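Local coordinates for OmpT protein (PDB 6EHD) that probably acts as a diffusion porin, a beta barrel in the outer membrane of Vibrio cholerae through which ions and small polar solutes can pass, at residues A[212-217]-A[231-236]; A[162-167]-A[197-202]; A[104-109]-A[250-255]. The protein carries 1 engineered substitution. All blocks are in the same frame, centred on the assembly; numbering follows the deposited sequence.

Interaction 1. Residues A[212-217]-A[231-236]; sequences VTYYNA and DAISVA. With C8E ((hydroxyethyloxy)tri(ethyloxy)octane), chain J; C8E ((hydroxyethyloxy)tri(ethyloxy)octane), chain K.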
loop_
_atom_site.group_PDB
_atom_site.type_symbol
_atom_site.label_atom_id
_atom_site.label_comp_id
_atom_site.label_asym_id
_atom_site.label_seq_id
_atom_site.Cartn_x
_atom_site.Cartn_y
_atom_site.Cartn_z
ATOM N N VAL A 212 2.755 11.809 10.724
ATOM C CA VAL A 212 3.770 12.308 9.825
ATOM C C VAL A 212 4.668 11.175 9.372
ATOM O O VAL A 212 5.169 10.400 10.195
ATOM C CB VAL A 212 4.658 13.471 10.480
ATOM C CG1 VAL A 212 5.728 13.934 9.515
ATOM C CG2 VAL A 212 3.757 14.578 10.965
ATOM N N THR A 213 4.964 11.107 8.057
ATOM C CA THR A 213 5.932 10.164 7.493
ATOM C C THR A 213 6.952 10.896 6.581
ATOM O O THR A 213 6.568 11.726 5.695
ATOM C CB THR A 213 5.285 9.047 6.621
ATOM O OG1 THR A 213 4.351 8.262 7.391
ATOM C CG2 THR A 213 6.350 8.170 5.917
ATOM N N TYR A 214 8.255 10.628 6.860
ATOM C CA TYR A 214 9.316 10.965 5.947
ATOM C C TYR A 214 9.711 9.738 5.114
ATOM O O TYR A 214 9.942 8.639 5.692
ATOM C CB TYR A 214 10.534 11.438 6.760
ATOM C CG TYR A 214 10.447 12.680 7.623
ATOM C CD1 TYR A 214 9.519 13.706 7.368
ATOM C CD2 TYR A 214 11.441 12.948 8.605
ATOM C CE1 TYR A 214 9.432 14.860 8.165
ATOM C CE2 TYR A 214 11.409 14.132 9.323
ATOM C CZ TYR A 214 10.449 15.142 9.050
ATOM O OH TYR A 214 10.450 16.356 9.755
ATOM N N TYR A 215 9.898 9.852 3.815
ATOM C CA TYR A 215 10.388 8.755 2.978
ATOM C C TYR A 215 11.538 9.311 2.063
ATOM O O TYR A 215 11.483 10.443 1.562
ATOM C CB TYR A 215 9.242 8.128 2.003
ATOM C CG TYR A 215 8.908 6.687 2.219
ATOM C CD1 TYR A 215 9.763 5.653 1.711
ATOM C CD2 TYR A 215 7.762 6.278 2.910
ATOM C CE1 TYR A 215 9.490 4.314 1.913
ATOM C CE2 TYR A 215 7.458 4.943 3.116
ATOM C CZ TYR A 215 8.332 3.934 2.671
ATOM O OH TYR A 215 8.060 2.580 2.895
ATOM N N ASN A 216 12.554 8.507 1.857
ATOM C CA ASN A 216 13.515 8.690 0.766
ATOM C C ASN A 216 13.483 7.441 -0.124
ATOM O O ASN A 216 13.355 6.307 0.365
ATOM C CB ASN A 216 14.974 8.840 1.262
ATOM C CG ASN A 216 15.369 10.303 1.652
ATOM O OD1 ASN A 216 14.825 11.374 1.171
ATOM N ND2 ASN A 216 16.393 10.371 2.496
ATOM N N ALA A 217 13.721 7.664 -1.414
ATOM C CA ALA A 217 14.002 6.546 -2.301
ATOM C C ALA A 217 15.071 6.951 -3.332
ATOM O O ALA A 217 15.217 8.140 -3.642
ATOM C CB ALA A 217 12.780 6.041 -3.040
ATOM N N ASP A 231 12.643 12.732 -2.224
ATOM C CA ASP A 231 12.511 13.138 -0.811
ATOM C C ASP A 231 11.003 13.455 -0.602
ATOM O O ASP A 231 10.413 14.363 -1.325
ATOM C CB ASP A 231 13.297 14.475 -0.590
ATOM C CG ASP A 231 14.815 14.387 -0.909
ATOM O OD1 ASP A 231 15.462 13.298 -0.944
ATOM O OD2 ASP A 231 15.387 15.513 -0.934
ATOM N N ALA A 232 10.363 12.847 0.435
ATOM C CA ALA A 232 8.887 12.941 0.547
ATOM C C ALA A 232 8.439 13.168 1.987
ATOM O O ALA A 232 9.070 12.592 2.924
ATOM C CB ALA A 232 8.252 11.640 0.002
ATOM N N ILE A 233 7.431 14.024 2.155
ATOM C CA ILE A 233 6.805 14.246 3.445
ATOM C C ILE A 233 5.263 14.090 3.266
ATOM O O ILE A 233 4.679 14.624 2.315
ATOM C CB ILE A 233 7.157 15.596 4.082
ATOM C CG1 ILE A 233 6.547 15.716 5.481
ATOM C CG2 ILE A 233 6.739 16.771 3.193
ATOM C CD1 ILE A 233 6.886 16.980 6.286
ATOM N N SER A 234 4.633 13.413 4.240
ATOM C CA SER A 234 3.181 13.246 4.339
ATOM C C SER A 234 2.750 13.664 5.764
ATOM O O SER A 234 3.336 13.214 6.785
ATOM C CB SER A 234 2.793 11.758 4.085
ATOM O OG SER A 234 3.291 11.301 2.825
ATOM N N VAL A 235 1.778 14.594 5.843
ATOM C CA VAL A 235 1.205 15.141 7.099
ATOM C C VAL A 235 -0.307 14.930 7.002
ATOM O O VAL A 235 -0.937 15.514 6.130
ATOM C CB VAL A 235 1.519 16.640 7.288
ATOM C CG1 VAL A 235 1.091 17.026 8.659
ATOM C CG2 VAL A 235 2.979 16.868 7.131
ATOM N N ALA A 236 -0.896 14.190 7.905
ATOM C CA ALA A 236 -2.332 13.802 7.737
ATOM C C ALA A 236 -2.979 13.633 9.109
ATOM O O ALA A 236 -2.330 13.436 10.139
ATOM C CB ALA A 236 -2.482 12.519 6.904
HETATM C C1 C8E J . 18.591 7.149 12.780
HETATM C C2 C8E J . 17.261 6.477 12.563
HETATM C C3 C8E J . 16.359 6.752 13.752
HETATM C C4 C8E J . 14.908 6.845 13.338
HETATM C C5 C8E J . 13.980 6.428 14.460
HETATM C C6 C8E J . 12.912 7.427 14.802
HETATM C C7 C8E J . 13.347 8.868 15.044
HETATM C C8 C8E J . 12.363 9.533 16.036
HETATM O O9 C8E J . 11.064 9.450 15.489
HETATM C C10 C8E J . 10.013 10.238 16.038
HETATM C C11 C8E J . 8.915 10.126 14.988
HETATM O O12 C8E J . 8.960 11.281 14.135
HETATM C C13 C8E J . 8.162 11.173 12.969
HETATM C C14 C8E J . 8.760 12.020 11.876
HETATM O O15 C8E J . 8.588 13.438 12.032
HETATM C C16 C8E J . 8.613 14.088 13.263
HETATM C C17 C8E J . 9.007 15.540 13.014
HETATM O O18 C8E J . 8.000 16.439 13.420
HETATM C C19 C8E J . 7.946 16.671 14.820
HETATM C C20 C8E J . 6.715 17.543 14.858
HETATM O O21 C8E J . 5.499 16.892 14.474
HETATM C C1 C8E K . 19.608 5.757 10.439
HETATM C C2 C8E K . 20.334 4.933 9.383
HETATM C C3 C8E K . 20.009 5.433 8.002
HETATM C C4 C8E K . 20.004 4.288 7.035
HETATM C C5 C8E K . 19.918 4.821 5.661
HETATM C C6 C8E K . 19.825 3.718 4.640
HETATM C C7 C8E K . 19.477 4.409 3.348
HETATM C C8 C8E K . 19.325 3.515 2.140
HETATM O O9 C8E K . 18.864 4.412 1.115
HETATM C C10 C8E K . 17.459 4.477 0.937
HETATM C C11 C8E K . 17.032 5.898 0.579
HETATM O O12 C8E K . 17.804 6.350 -0.524
HETATM O O HOH W 1 5.972 10.732 2.978
#
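Y214 and I233 lie side by side on the outer wall of the porin beta barrel, where the antiparallel hairpin formed by strands 208-221 and 227-242 meets bound detergent. From CB, the tyrosine places CG anti to its carbonyl carbon (chi1 -63°), which lays the ring alongside the isoleucine chain on the neighbouring strand. Y214 CD1 runs past I233 CG1 at 4.1 Å, and Y214 CE1 comes to 3.8 Å from I233 CD1, a methyl that sits at the ring edge and in its plane. The CE2 and CZ side is reached differently: ether oxygen O15 of the chain J detergent stands 3.8 Å above one face of the Y214 ring, displaced toward the rim. At the tip, Y214 OH lies 3.7 Å from C17 of the same detergent. Tyrosine suits this place, since its hydrocarbon flank packs on a branched aliphatic neighbour while its polar end lies beside the detergent's ether chain. V212 and V235 extend the same apolar surface, with V212 CG1 also close to O15.

Because side chains alternate along a strand, T213, Y215, A232 and S234 turn to the other face, inside the barrel. A small residue fits at A232, whose methyl packs against Y215 CB and also touches G107 O of the infolded loop. Y215 OH reaches a hydrogen bond with Y152, and T213 OG1 is hydrogen-bonded to both T200 OG1 and A97 N. The strands themselves are joined by two pairs of backbone hydrogen bonds, T213 with S234 and Y215 with A232; that from A232 N to Y215 O is 2.9 Å long and the most bent, at 141°. T213 O accepts twice, from S234 N at 3.0 Å and from a water at 3.0 Å, and that water is also 2.7 Å from, and hydrogen-bonded to, S234 OG.

Interaction 2. Residues A[162-167]-A[197-202]; sequences VHAGGG and FEVTGE. With C8E ((hydroxyethyloxy)tri(ethyloxy)octane), chain J.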
loop_
_atom_site.group_PDB
_atom_site.type_symbol
_atom_site.label_atom_id
_atom_site.label_comp_id
_atom_site.label_asym_id
_atom_site.label_seq_id
_atom_site.Cartn_x
_atom_site.Cartn_y
_atom_site.Cartn_z
ATOM N N VAL A 162 5.435 4.741 16.739
ATOM C CA VAL A 162 6.518 5.042 15.829
ATOM C C VAL A 162 6.996 3.845 15.067
ATOM O O VAL A 162 6.867 2.699 15.571
ATOM C CB VAL A 162 7.700 5.698 16.572
ATOM C CG1 VAL A 162 8.419 4.736 17.619
ATOM C CG2 VAL A 162 8.631 6.222 15.544
ATOM N N HIS A 163 7.488 4.044 13.831
ATOM C CA HIS A 163 8.129 2.938 13.109
ATOM C C HIS A 163 9.153 3.479 12.141
ATOM O O HIS A 163 9.150 4.709 11.820
ATOM C CB HIS A 163 7.123 2.009 12.384
ATOM C CG HIS A 163 6.193 2.646 11.385
ATOM N ND1 HIS A 163 6.580 2.945 10.102
ATOM C CD2 HIS A 163 4.847 2.789 11.408
ATOM C CE1 HIS A 163 5.524 3.287 9.381
ATOM N NE2 HIS A 163 4.445 3.244 10.174
ATOM N N ALA A 164 10.075 2.611 11.779
ATOM C CA ALA A 164 11.117 2.912 10.771
ATOM C C ALA A 164 11.576 1.702 10.040
ATOM O O ALA A 164 11.473 0.580 10.556
ATOM C CB ALA A 164 12.313 3.519 11.554
ATOM N N GLY A 165 12.082 1.866 8.812
ATOM C CA GLY A 165 12.515 0.710 8.042
ATOM C C GLY A 165 12.562 1.003 6.560
ATOM O O GLY A 165 12.390 2.154 6.078
ATOM N N GLY A 166 12.705 -0.086 5.817
ATOM C CA GLY A 166 12.791 0.008 4.395
ATOM C C GLY A 166 13.371 -1.227 3.761
ATOM O O GLY A 166 13.182 -2.350 4.244
ATOM N N GLY A 167 13.965 -1.027 2.604
ATOM C CA GLY A 167 14.398 -2.152 1.784
ATOM C C GLY A 167 14.890 -1.833 0.385
ATOM O O GLY A 167 15.206 -0.681 0.048
ATOM N N PHE A 197 13.819 4.060 2.486
ATOM C CA PHE A 197 13.844 4.171 3.932
ATOM C C PHE A 197 12.858 5.203 4.418
ATOM O O PHE A 197 12.667 6.286 3.774
ATOM C CB PHE A 197 15.332 4.538 4.377
ATOM C CG PHE A 197 15.474 4.718 5.849
ATOM C CD1 PHE A 197 15.411 3.633 6.682
ATOM C CD2 PHE A 197 15.693 5.960 6.410
ATOM C CE1 PHE A 197 15.502 3.772 8.066
ATOM C CE2 PHE A 197 15.743 6.103 7.781
ATOM C CZ PHE A 197 15.682 5.007 8.605
ATOM N N GLU A 198 12.224 4.951 5.617
ATOM C CA GLU A 198 11.220 5.831 6.130
ATOM C C GLU A 198 11.202 5.851 7.644
ATOM O O GLU A 198 11.626 4.880 8.307
ATOM C CB GLU A 198 9.798 5.359 5.640
ATOM C CG GLU A 198 9.296 4.054 6.204
ATOM C CD GLU A 198 8.604 4.081 7.591
ATOM O OE1 GLU A 198 8.035 5.101 7.976
ATOM O OE2 GLU A 198 8.624 3.030 8.325
ATOM N N VAL A 199 10.715 6.952 8.174
ATOM C CA VAL A 199 10.326 7.089 9.595
ATOM C C VAL A 199 8.899 7.641 9.699
ATOM O O VAL A 199 8.564 8.640 8.985
ATOM C CB VAL A 199 11.306 8.048 10.330
ATOM C CG1 VAL A 199 10.866 8.321 11.759
ATOM C CG2 VAL A 199 12.729 7.481 10.293
ATOM N N THR A 200 8.094 7.127 10.658
ATOM C CA THR A 200 6.715 7.582 10.854
ATOM C C THR A 200 6.430 7.749 12.349
ATOM O O THR A 200 6.900 6.931 13.157
ATOM C CB THR A 200 5.656 6.526 10.316
ATOM O OG1 THR A 200 5.793 6.450 8.894
ATOM C CG2 THR A 200 4.241 6.899 10.675
ATOM N N GLY A 201 5.688 8.809 12.663
ATOM C CA GLY A 201 5.069 9.020 14.013
ATOM C C GLY A 201 3.566 9.211 13.915
ATOM O O GLY A 201 3.138 9.981 13.072
ATOM N N GLU A 202 2.757 8.577 14.806
ATOM C CA GLU A 202 1.324 8.790 14.829
ATOM C C GLU A 202 0.856 8.994 16.302
ATOM O O GLU A 202 1.149 8.158 17.189
ATOM C CB GLU A 202 0.574 7.593 14.208
ATOM C CG GLU A 202 0.813 7.377 12.731
ATOM C CD GLU A 202 0.131 6.082 12.234
ATOM O OE1 GLU A 202 -0.914 6.147 11.596
ATOM O OE2 GLU A 202 0.656 5.012 12.521
HETATM C C1 C8E J . 18.591 7.149 12.780
HETATM C C2 C8E J . 17.261 6.477 12.563
HETATM C C3 C8E J . 16.359 6.752 13.752
HETATM C C4 C8E J . 14.908 6.845 13.338
HETATM C C5 C8E J . 13.980 6.428 14.460
HETATM C C6 C8E J . 12.912 7.427 14.802
HETATM C C7 C8E J . 13.347 8.868 15.044
HETATM C C8 C8E J . 12.363 9.533 16.036
HETATM O O9 C8E J . 11.064 9.450 15.489
HETATM C C10 C8E J . 10.013 10.238 16.038
HETATM C C11 C8E J . 8.915 10.126 14.988
HETATM O O12 C8E J . 8.960 11.281 14.135
HETATM C C13 C8E J . 8.162 11.173 12.969
HETATM C C14 C8E J . 8.760 12.020 11.876
HETATM O O15 C8E J . 8.588 13.438 12.032
HETATM C C16 C8E J . 8.613 14.088 13.263
HETATM C C17 C8E J . 9.007 15.540 13.014
HETATM O O18 C8E J . 8.000 16.439 13.420
HETATM C C19 C8E J . 7.946 16.671 14.820
HETATM C C20 C8E J . 6.715 17.543 14.858
HETATM O O21 C8E J . 5.499 16.892 14.474
#
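H163 ND1 gives its N-H to E198 OE2 at 2.7 Å, a short bond bent to 147° that lies in the imidazole plane and meets the carboxylate on its syn side, somewhat out of its plane. The two flat groups are turned 58° apart. Over one face of the imidazole sits T200, whose CB lies 3.5 Å from the centroid of the H163 ring in a CH-pi contact, so the ring is held at its edge by an acid and on its face by a threonine. T200 OG1 in turn donates to E198 OE1 at 2.8 Å, which helps fix the carboxylate's rotation. E198 reaches back to the histidine because its chain turns about the CB-CG bond (chi2 84°).

All this faces the barrel interior, on strands 160-171 and 184-205, antiparallel neighbours in the porin wall although strand 174-181 separates them in sequence. Backbone pairs H163 with T200 and G165 with E198 hold them together. G165 takes a positive phi at which a CB would press on the carbonyl oxygen of the residue before; G165 O accepts from E198 N at 2.8 Å and lies 3.4 Å from F197 CD1.

Further out, E198 packs against Y215 and Y152. On the membrane side, chain J detergent crosses the bare backbone of G201, with its C13 3.4 Å from G201 N.

Interaction 3. Residues A[104-109]-A[250-255]; sequences GGTGLR and GYEYVM. With C8E ((hydroxyethyloxy)tri(ethyloxy)octane), chain E.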
loop_
_atom_site.group_PDB
_atom_site.type_symbol
_atom_site.label_atom_id
_atom_site.label_comp_id
_atom_site.label_asym_id
_atom_site.label_seq_id
_atom_site.Cartn_x
_atom_site.Cartn_y
_atom_site.Cartn_z
ATOM N N GLY A 104 -4.669 9.763 -1.855
ATOM C CA GLY A 104 -3.344 9.821 -1.150
ATOM C C GLY A 104 -2.481 8.618 -1.297
ATOM O O GLY A 104 -2.867 7.640 -1.964
ATOM N N GLY A 105 -1.297 8.684 -0.656
ATOM C CA GLY A 105 -0.198 7.712 -0.761
ATOM C C GLY A 105 0.965 8.179 -1.634
ATOM O O GLY A 105 1.892 7.395 -1.883
ATOM N N THR A 106 0.922 9.411 -2.162
ATOM C CA THR A 106 1.957 9.815 -3.129
ATOM C C THR A 106 3.350 9.902 -2.465
ATOM O O THR A 106 4.366 9.782 -3.175
ATOM C CB THR A 106 1.750 11.179 -3.800
ATOM O OG1 THR A 106 1.709 12.241 -2.833
ATOM C CG2 THR A 106 0.353 11.146 -4.560
ATOM N N GLY A 107 3.385 10.136 -1.153
ATOM C CA GLY A 107 4.661 10.286 -0.388
ATOM C C GLY A 107 5.248 8.955 0.114
ATOM O O GLY A 107 6.286 8.934 0.827
ATOM N N LEU A 108 4.601 7.802 -0.222
ATOM C CA LEU A 108 5.050 6.512 0.259
ATOM C C LEU A 108 5.688 5.819 -0.930
ATOM O O LEU A 108 5.042 5.668 -1.970
ATOM C CB LEU A 108 3.910 5.724 0.935
ATOM C CG LEU A 108 3.135 6.488 2.009
ATOM C CD1 LEU A 108 1.991 5.636 2.563
ATOM C CD2 LEU A 108 3.974 7.015 3.215
ATOM N N ARG A 109 7.011 5.570 -0.840
ATOM C CA ARG A 109 7.785 5.319 -2.067
ATOM C C ARG A 109 8.275 3.847 -2.253
ATOM O O ARG A 109 9.169 3.590 -3.051
ATOM C CB ARG A 109 9.003 6.256 -2.111
ATOM C CG ARG A 109 8.698 7.736 -1.939
ATOM C CD ARG A 109 7.541 8.267 -2.822
ATOM N NE ARG A 109 7.784 7.990 -4.261
ATOM C CZ ARG A 109 6.900 7.544 -5.151
ATOM N NH1 ARG A 109 5.615 7.362 -4.846
ATOM N NH2 ARG A 109 7.300 7.299 -6.425
ATOM N N GLY A 250 -5.198 15.314 4.344
ATOM C CA GLY A 250 -3.715 15.210 4.305
ATOM C C GLY A 250 -3.100 16.086 3.257
ATOM O O GLY A 250 -3.774 16.549 2.295
ATOM N N TYR A 251 -1.812 16.344 3.489
ATOM C CA TYR A 251 -0.916 17.117 2.572
ATOM C C TYR A 251 0.346 16.290 2.318
ATOM O O TYR A 251 1.018 15.820 3.283
ATOM C CB TYR A 251 -0.522 18.435 3.299
ATOM C CG TYR A 251 0.598 19.249 2.582
ATOM C CD1 TYR A 251 0.310 20.039 1.458
ATOM C CD2 TYR A 251 1.926 19.097 2.949
ATOM C CE1 TYR A 251 1.310 20.710 0.763
ATOM C CE2 TYR A 251 2.938 19.785 2.273
ATOM C CZ TYR A 251 2.629 20.585 1.177
ATOM O OH TYR A 251 3.679 21.273 0.505
ATOM N N GLU A 252 0.682 16.099 1.040
ATOM C CA GLU A 252 1.773 15.286 0.603
ATOM C C GLU A 252 2.662 16.071 -0.393
ATOM O O GLU A 252 2.164 16.585 -1.431
ATOM C CB GLU A 252 1.261 13.998 -0.103
ATOM C CG GLU A 252 0.352 13.179 0.806
ATOM C CD GLU A 252 -0.357 11.956 0.188
ATOM O OE1 GLU A 252 -0.343 11.792 -1.069
ATOM O OE2 GLU A 252 -0.844 11.073 1.004
ATOM N N TYR A 253 3.961 16.145 -0.085
ATOM C CA TYR A 253 4.919 16.848 -1.009
ATOM C C TYR A 253 6.116 15.942 -1.319
ATOM O O TYR A 253 6.724 15.368 -0.378
ATOM C CB TYR A 253 5.385 18.116 -0.305
ATOM C CG TYR A 253 6.408 18.923 -1.127
ATOM C CD1 TYR A 253 6.001 19.651 -2.264
ATOM C CD2 TYR A 253 7.798 18.790 -0.878
ATOM C CE1 TYR A 253 6.939 20.372 -3.061
ATOM C CE2 TYR A 253 8.742 19.520 -1.673
ATOM C CZ TYR A 253 8.295 20.286 -2.740
ATOM O OH TYR A 253 9.264 20.922 -3.538
ATOM N N VAL A 254 6.470 15.819 -2.620
ATOM C CA VAL A 254 7.536 14.956 -3.056
ATOM C C VAL A 254 8.458 15.787 -4.030
ATOM O O VAL A 254 7.925 16.522 -4.908
ATOM C CB VAL A 254 7.074 13.721 -3.791
ATOM C CG1 VAL A 254 8.275 12.845 -4.193
ATOM C CG2 VAL A 254 6.057 12.937 -2.904
ATOM N N MET A 255 9.754 15.773 -3.757
ATOM C CA MET A 255 10.810 16.349 -4.756
ATOM C C MET A 255 11.613 15.241 -5.391
ATOM O O MET A 255 12.011 14.287 -4.723
ATOM C CB MET A 255 11.671 17.427 -4.098
ATOM C CG MET A 255 12.493 17.190 -2.855
ATOM S SD MET A 255 12.891 18.726 -1.819
ATOM C CE MET A 255 12.426 20.134 -2.788
HETATM C C1 C8E E . 6.127 18.129 10.606
HETATM C C2 C8E E . 4.897 18.930 10.195
HETATM C C3 C8E E . 5.200 19.701 8.933
HETATM C C4 C8E E . 4.207 20.837 8.633
HETATM C C5 C8E E . 3.853 20.846 7.148
HETATM C C6 C8E E . 4.804 21.469 6.158
HETATM C C7 C8E E . 5.538 20.482 5.229
HETATM C C8 C8E E . 6.154 21.226 4.019
HETATM O O9 C8E E . 7.353 20.759 3.356
HETATM C C10 C8E E . 8.531 21.542 3.263
HETATM C C11 C8E E . 9.119 21.420 1.897
HETATM O O12 C8E E . 8.396 22.444 1.228
HETATM C C13 C8E E . 8.781 22.971 -0.052
HETATM C C14 C8E E . 7.573 23.534 -0.824
HETATM O O15 C8E E . 6.616 24.212 0.027
HETATM C C16 C8E E . 5.576 24.948 -0.685
HETATM C C17 C8E E . 4.590 25.756 0.179
HETATM O O18 C8E E . 4.151 24.941 1.267
HETATM C C19 C8E E . 2.931 25.134 2.032
HETATM C C20 C8E E . 3.166 24.628 3.467
HETATM O O21 C8E E . 2.364 23.515 3.839
HETATM O O HOH W 2 1.632 9.695 1.198
#
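E252 is gripped by hydrogen bonds from two consecutive loop residues. G105 N points almost straight (176°) at the syn lone pair of E252 OE2, 2.9 Å away. E252 OE1 takes two donors from the same face of the carboxylate plane: T106 N at 2.9 Å and T106 OG1 at 2.7 Å. The glutamate chain, extended beyond CG, is long enough to carry its acid from strand 245-258 into the loop, where these N-H and O-H groups would probably offset the charge of a buried carboxylate. A water accepts from G107 N and donates weakly to OE2.

Within the loop, a type I turn from G105 to L108 is closed by L108 N to G105 O at 3.2 Å, and R109 NH1 reaches T106 O weakly. Glycine suits both positions at the start of the loop segment: a CB on G104 would run into E252 OE2, and G105 has a positive phi (103°).

Van der Waals contact is lighter. V254 CG2 rests 3.6 Å from T106 O and 3.9 Å from G107 CA, which leaves the valine against bare backbone.

Tying a long loop to the inner wall of the barrel in this way is characteristic of the infolded third loop that narrows the channel of Gram-negative porins.

How the interactions relate
From the N terminus, residues 104-109 come first, in the long loop between strands 80-84 and 121-128, and find their partner only at 250-255, so interaction 3 closes by far the longest loop. Interactions 2 and 1 both fall within that span, one after the other: 162-167 meets 197-202 before the 212-217 and 231-236 hairpin begins, and no two contacts cross. In space, strands 160-171, 184-205, 208-221, 227-242 and 245-258 stand next to one another in the barrel wall. Interactions 1 and 2 share one detergent and join along their strand edges by a probable hydrogen bond, Y214 N to V199 O; another, M255 N to D231 O, joins interactions 1 and 3.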